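Arsenite methyltransferase (Chlamydomonas reinhardtii, PDB 5EVJ) probably methylates trivalent arsenic, carried as its glutathione conjugate, using S-adenosylmethionine as methyl donor to give mono-, di- and trimethylated products. Local coordinates at residues I150-R155 and K178-S183; L158-F163 and A185-A190. The protein carries 15 engineered substitutions. All blocks are in the same frame, centred on the assembly; numbering follows the deposited sequence.

Interaction 1: residues I150-R155 and K178-S183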
# COMPACT_ATOMS: atom_id res chain seq x y z
N ILE A 150 10.26 -5.35 10.85
CA ILE A 150 9.21 -4.43 10.43
C ILE A 150 8.42 -3.84 11.57
O ILE A 150 7.94 -2.72 11.41
CB ILE A 150 8.37 -4.93 9.26
CG1 ILE A 150 7.63 -6.22 9.61
CG2 ILE A 150 9.24 -5.10 7.99
CD1 ILE A 150 6.84 -6.67 8.41
N GLU A 151 8.42 -4.50 12.75
CA GLU A 151 7.73 -3.98 13.98
C GLU A 151 8.46 -2.85 14.65
O GLU A 151 7.90 -2.21 15.56
CB GLU A 151 7.54 -5.07 15.07
CG GLU A 151 6.68 -6.30 14.66
CD GLU A 151 7.29 -7.13 13.55
OE1 GLU A 151 8.51 -7.02 13.30
OE2 GLU A 151 6.58 -7.92 12.90
N TYR A 152 9.73 -2.62 14.28
CA TYR A 152 10.64 -1.74 15.07
C TYR A 152 11.41 -0.76 14.21
O TYR A 152 12.63 -0.61 14.32
CB TYR A 152 11.58 -2.55 16.01
CG TYR A 152 10.82 -3.14 17.19
CD1 TYR A 152 10.52 -2.33 18.32
CD2 TYR A 152 10.39 -4.44 17.17
CE1 TYR A 152 9.76 -2.83 19.35
CE2 TYR A 152 9.66 -4.99 18.23
CZ TYR A 152 9.34 -4.18 19.31
OH TYR A 152 8.61 -4.68 20.39
N LEU A 153 10.69 -0.03 13.38
CA LEU A 153 11.35 0.89 12.50
C LEU A 153 12.21 1.85 13.28
O LEU A 153 13.20 2.30 12.75
CB LEU A 153 10.33 1.62 11.64
CG LEU A 153 9.45 0.69 10.78
CD1 LEU A 153 8.60 1.49 9.81
CD2 LEU A 153 10.27 -0.34 10.05
N ASP A 154 11.82 2.19 14.51
CA ASP A 154 12.65 3.07 15.40
C ASP A 154 14.01 2.36 15.66
O ASP A 154 15.05 2.96 15.55
CB ASP A 154 11.93 3.34 16.76
CG ASP A 154 11.20 2.08 17.28
OD1 ASP A 154 11.24 1.03 16.64
OD2 ASP A 154 10.51 2.11 18.27
N ARG A 155 13.97 1.07 15.91
CA ARG A 155 15.25 0.35 16.14
C ARG A 155 16.10 0.34 14.91
O ARG A 155 17.28 0.49 15.03
CB ARG A 155 15.06 -1.04 16.71
CG ARG A 155 14.58 -0.91 18.15
CD ARG A 155 14.50 -2.28 18.77
NE ARG A 155 13.70 -2.24 19.99
CZ ARG A 155 13.07 -3.31 20.46
NH1 ARG A 155 13.19 -4.47 19.79
NH2 ARG A 155 12.33 -3.22 21.56
N LYS A 178 1.24 -6.97 14.46
CA LYS A 178 0.54 -6.12 13.49
C LYS A 178 0.35 -4.66 13.89
O LYS A 178 0.67 -3.78 13.12
CB LYS A 178 -0.78 -6.72 13.15
CG LYS A 178 -0.70 -7.53 11.91
CD LYS A 178 -1.92 -8.38 11.80
CE LYS A 178 -1.98 -8.96 10.42
NZ LYS A 178 -3.32 -9.60 10.36
N ALA A 179 -0.11 -4.42 15.11
CA ALA A 179 -0.41 -3.08 15.57
C ALA A 179 0.84 -2.21 15.53
O ALA A 179 0.81 -1.03 15.14
CB ALA A 179 -1.04 -3.11 16.99
N ARG A 180 1.96 -2.78 15.95
CA ARG A 180 3.21 -2.03 15.93
C ARG A 180 3.72 -1.70 14.54
O ARG A 180 4.15 -0.59 14.32
CB ARG A 180 4.35 -2.65 16.77
CG ARG A 180 4.83 -1.59 17.76
CD ARG A 180 6.05 -1.93 18.61
NE ARG A 180 7.13 -1.43 17.81
CZ ARG A 180 7.94 -0.43 18.13
NH1 ARG A 180 7.91 0.16 19.31
NH2 ARG A 180 8.82 -0.06 17.22
N VAL A 181 3.64 -2.64 13.62
CA VAL A 181 4.02 -2.37 12.25
C VAL A 181 3.16 -1.22 11.71
O VAL A 181 3.68 -0.25 11.16
CB VAL A 181 3.74 -3.62 11.37
CG1 VAL A 181 4.07 -3.36 9.90
CG2 VAL A 181 4.41 -4.83 11.94
N LEU A 182 1.85 -1.31 11.93
CA LEU A 182 0.93 -0.28 11.47
C LEU A 182 1.28 1.04 12.09
O LEU A 182 1.42 2.03 11.38
CB LEU A 182 -0.52 -0.69 11.78
CG LEU A 182 -1.26 -1.44 10.68
CD1 LEU A 182 -0.41 -1.99 9.56
CD2 LEU A 182 -2.15 -2.55 11.20
N SER A 183 1.46 1.07 13.42
CA SER A 183 1.72 2.36 14.06
C SER A 183 3.10 2.94 13.69
O SER A 183 3.28 4.18 13.62
CB SER A 183 1.50 2.31 15.59
OG SER A 183 2.43 1.48 16.26

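Interaction 2: residues L158-F163 and A185-A190. Engineered in segment 185-190: Ala185 (natural residue Cys).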
# COMPACT_ATOMS: atom_id res chain seq x y z
N LEU A 158 14.76 4.56 11.73
CA LEU A 158 13.88 5.34 10.83
C LEU A 158 13.07 6.39 11.57
O LEU A 158 12.24 6.08 12.50
CB LEU A 158 13.01 4.43 9.98
CG LEU A 158 13.78 3.35 9.21
CD1 LEU A 158 12.87 2.41 8.43
CD2 LEU A 158 14.87 3.93 8.29
N GLU A 159 13.32 7.64 11.15
CA GLU A 159 12.77 8.80 11.79
C GLU A 159 11.30 9.08 11.38
O GLU A 159 10.84 8.67 10.32
CB GLU A 159 13.59 10.06 11.41
CG GLU A 159 15.13 10.01 11.46
CD GLU A 159 15.70 9.95 12.89
OE1 GLU A 159 14.99 10.23 13.90
OE2 GLU A 159 16.91 9.60 13.04
N ASP A 160 10.62 9.82 12.24
CA ASP A 160 9.30 10.34 12.05
C ASP A 160 9.27 11.09 10.75
O ASP A 160 10.21 11.78 10.42
CB ASP A 160 9.01 11.35 13.16
CG ASP A 160 8.87 10.72 14.48
OD1 ASP A 160 9.22 9.53 14.65
OD2 ASP A 160 8.43 11.42 15.40
N SER A 161 8.14 10.98 10.02
CA SER A 161 7.91 11.75 8.80
C SER A 161 9.02 11.67 7.81
O SER A 161 9.35 12.63 7.17
CB SER A 161 7.60 13.23 9.14
OG SER A 161 6.67 13.27 10.20
N SER A 162 9.63 10.53 7.64
CA SER A 162 10.81 10.50 6.72
C SER A 162 10.49 9.81 5.41
O SER A 162 11.36 9.68 4.56
CB SER A 162 11.97 9.83 7.43
OG SER A 162 11.59 8.55 7.90
N PHE A 163 9.23 9.39 5.22
CA PHE A 163 8.85 8.67 4.00
C PHE A 163 7.53 9.17 3.45
O PHE A 163 6.59 9.51 4.22
CB PHE A 163 8.76 7.17 4.26
CG PHE A 163 10.09 6.52 4.46
CD1 PHE A 163 10.89 6.21 3.38
CD2 PHE A 163 10.57 6.24 5.74
CE1 PHE A 163 12.13 5.62 3.53
CE2 PHE A 163 11.82 5.68 5.90
CZ PHE A 163 12.59 5.34 4.77
N ALA A 185 4.62 2.39 10.56
CA ALA A 185 4.25 2.96 9.23
C ALA A 185 3.70 4.35 9.42
O ALA A 185 4.22 5.33 8.85
CB ALA A 185 3.24 2.09 8.51
N TYR A 186 2.72 4.44 10.31
CA TYR A 186 2.08 5.71 10.57
C TYR A 186 3.12 6.78 11.04
O TYR A 186 3.01 7.97 10.65
CB TYR A 186 0.93 5.58 11.57
CG TYR A 186 0.12 6.83 11.64
CD1 TYR A 186 0.47 7.92 12.52
CD2 TYR A 186 -0.98 7.00 10.80
CE1 TYR A 186 -0.29 9.09 12.58
CE2 TYR A 186 -1.76 8.15 10.85
CZ TYR A 186 -1.40 9.19 11.72
OH TYR A 186 -2.20 10.33 11.69
N ARG A 187 4.07 6.36 11.88
CA ARG A 187 5.01 7.31 12.48
C ARG A 187 6.01 7.79 11.42
O ARG A 187 6.34 8.95 11.39
CB ARG A 187 5.75 6.67 13.67
CG ARG A 187 6.82 7.55 14.36
CD ARG A 187 7.67 6.80 15.47
NE ARG A 187 8.38 5.62 14.93
CZ ARG A 187 9.51 5.70 14.21
NH1 ARG A 187 10.08 4.61 13.72
NH2 ARG A 187 10.07 6.88 13.99
N VAL A 188 6.52 6.87 10.59
CA VAL A 188 7.53 7.28 9.62
C VAL A 188 6.97 8.01 8.35
O VAL A 188 7.76 8.58 7.55
CB VAL A 188 8.42 6.09 9.19
CG1 VAL A 188 9.07 5.38 10.43
CG2 VAL A 188 7.65 5.15 8.28
N LEU A 189 5.64 8.03 8.19
CA LEU A 189 5.00 8.76 7.08
C LEU A 189 4.97 10.24 7.36
O LEU A 189 4.64 10.72 8.45
CB LEU A 189 3.54 8.27 6.83
CG LEU A 189 3.46 6.93 6.08
CD1 LEU A 189 2.05 6.36 6.12
CD2 LEU A 189 3.97 7.12 4.64
N ALA A 190 5.31 10.99 6.33
CA ALA A 190 5.13 12.40 6.38
C ALA A 190 3.65 12.73 6.11
O ALA A 190 2.95 12.00 5.48
CB ALA A 190 5.98 13.03 5.28
O HOH W 1 5.06 11.25 12.35

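Interaction 1: residues I150-R155 and K178-S183
Arg180 reaches from helix 178-188 and grips the carbonyl oxygen of Glu151 side-on with two nitrogens. Arg180 NE donates to Glu151 O; the modelled 2.5 Å is short and its exact length doubtful. Arg180 NH2 donates to Glu151 O at 2.9 Å. Both bonds lie close to the guanidinium plane. The NE bond runs nearly along the C=O axis, whereas NH2 meets a lone pair in the carbonyl plane. Arg180 NH2 also forms a salt bridge with Asp154. Arg180 NH2 bonds Asp154 OD2 at 2.9 Å, on the syn side but tilted out of the carboxylate plane. The bond from Arg180 NH2 to Asp154 OD1, 2.7 Å, is weak in angle. Asp154 OD1 also takes the backbone N-H of Arg155, from above the carboxylate plane.

The Arg180 chain bends at its third torsion (chi3 92°), which turns the guanidinium over one face of the Tyr152 ring. The two planes are 25° apart, and Arg180 NE sits 3.3 Å above the Tyr152 ring, toward its rim. Arg155 NH1 lies over the centre of the opposite face. The ring thus has a guanidinium group over each face. Further in, Val181 CG2 packs on the aliphatic part of Glu151, 3.8 Å from its CG. Val181 CG2 also meets Ile150 CG1 at 4.2 Å. The carboxylate of Glu151 turns to Ser175, which hydrogen-bonds OE2.

The contact fastens the loop between strands 143-147 and 163-169 to the first turns of helix 178-188. Ile150 and Val181 both rest on Leu90 of strand 86-90, while Leu182 on the helix packs on Leu233 of helix 227-237.

Interaction 2: residues L158-F163 and A185-A190
Phe163 and Leu189 form a parallel beta bridge where strand 163-169 begins and helix 178-188 gives way to strand 189-190, within the Rossmann-like methyltransferase domain. Phe163 N donates to Val188 O at 2.9 Å, and Ala190 N returns a bond to Phe163 O. Before the bridge, a type II turn from Glu159 to Ser162 lies against the helix end. There Ser161 N meets a lone pair of Arg187 O at 3.0 Å. Ser162 OG closes the turn on Glu159 O.

Arg187 grips Leu158 O end-on: NH2 is 2.8 Å and NH1 2.9 Å from that oxygen, which lies in the guanidinium plane. Arg187 NH2 also makes a salt bridge to Asp160 OD1 at 2.9 Å, with a straight N-H angle of 162°. The chain gets there by bending at chi3 (58°). Val188 CG1 lies over one guanidinium face, and Val188 CG2 packs beside Phe163 CD2 at 4.0 Å. A leucine in place of Arg187, lacking N-H groups, would probably leave the turn less firmly held and Asp160 without its charged mate.

Arg187 NE pairs with Glu184, so one guanidinium joins two carboxylates and a backbone oxygen. The two carboxylates probably stabilise the positive charge of Arg187.

Overall arrangement
From the N terminus, the chain leaves strand 143-147 and passes through 150-155 and 158-163 before entering strand 163-169. It returns along helix 178-188. Interaction 1 closes the loop from 150-155 round to 178-183, and interaction 2 the one from 158-163 to 185-190, which takes in the helix's last turn and strand 189-190. Both loops run by way of strand 163-169, and they cross. Their centres are 11 Å apart, and they touch through a probable hydrogen bond from Leu158 N to Leu153 O and packing of Leu153 on Val188. Glu184, between the two helix segments, binds Asp154 N and Arg187. Both ends of helix 178-188 are thus held to the same connection.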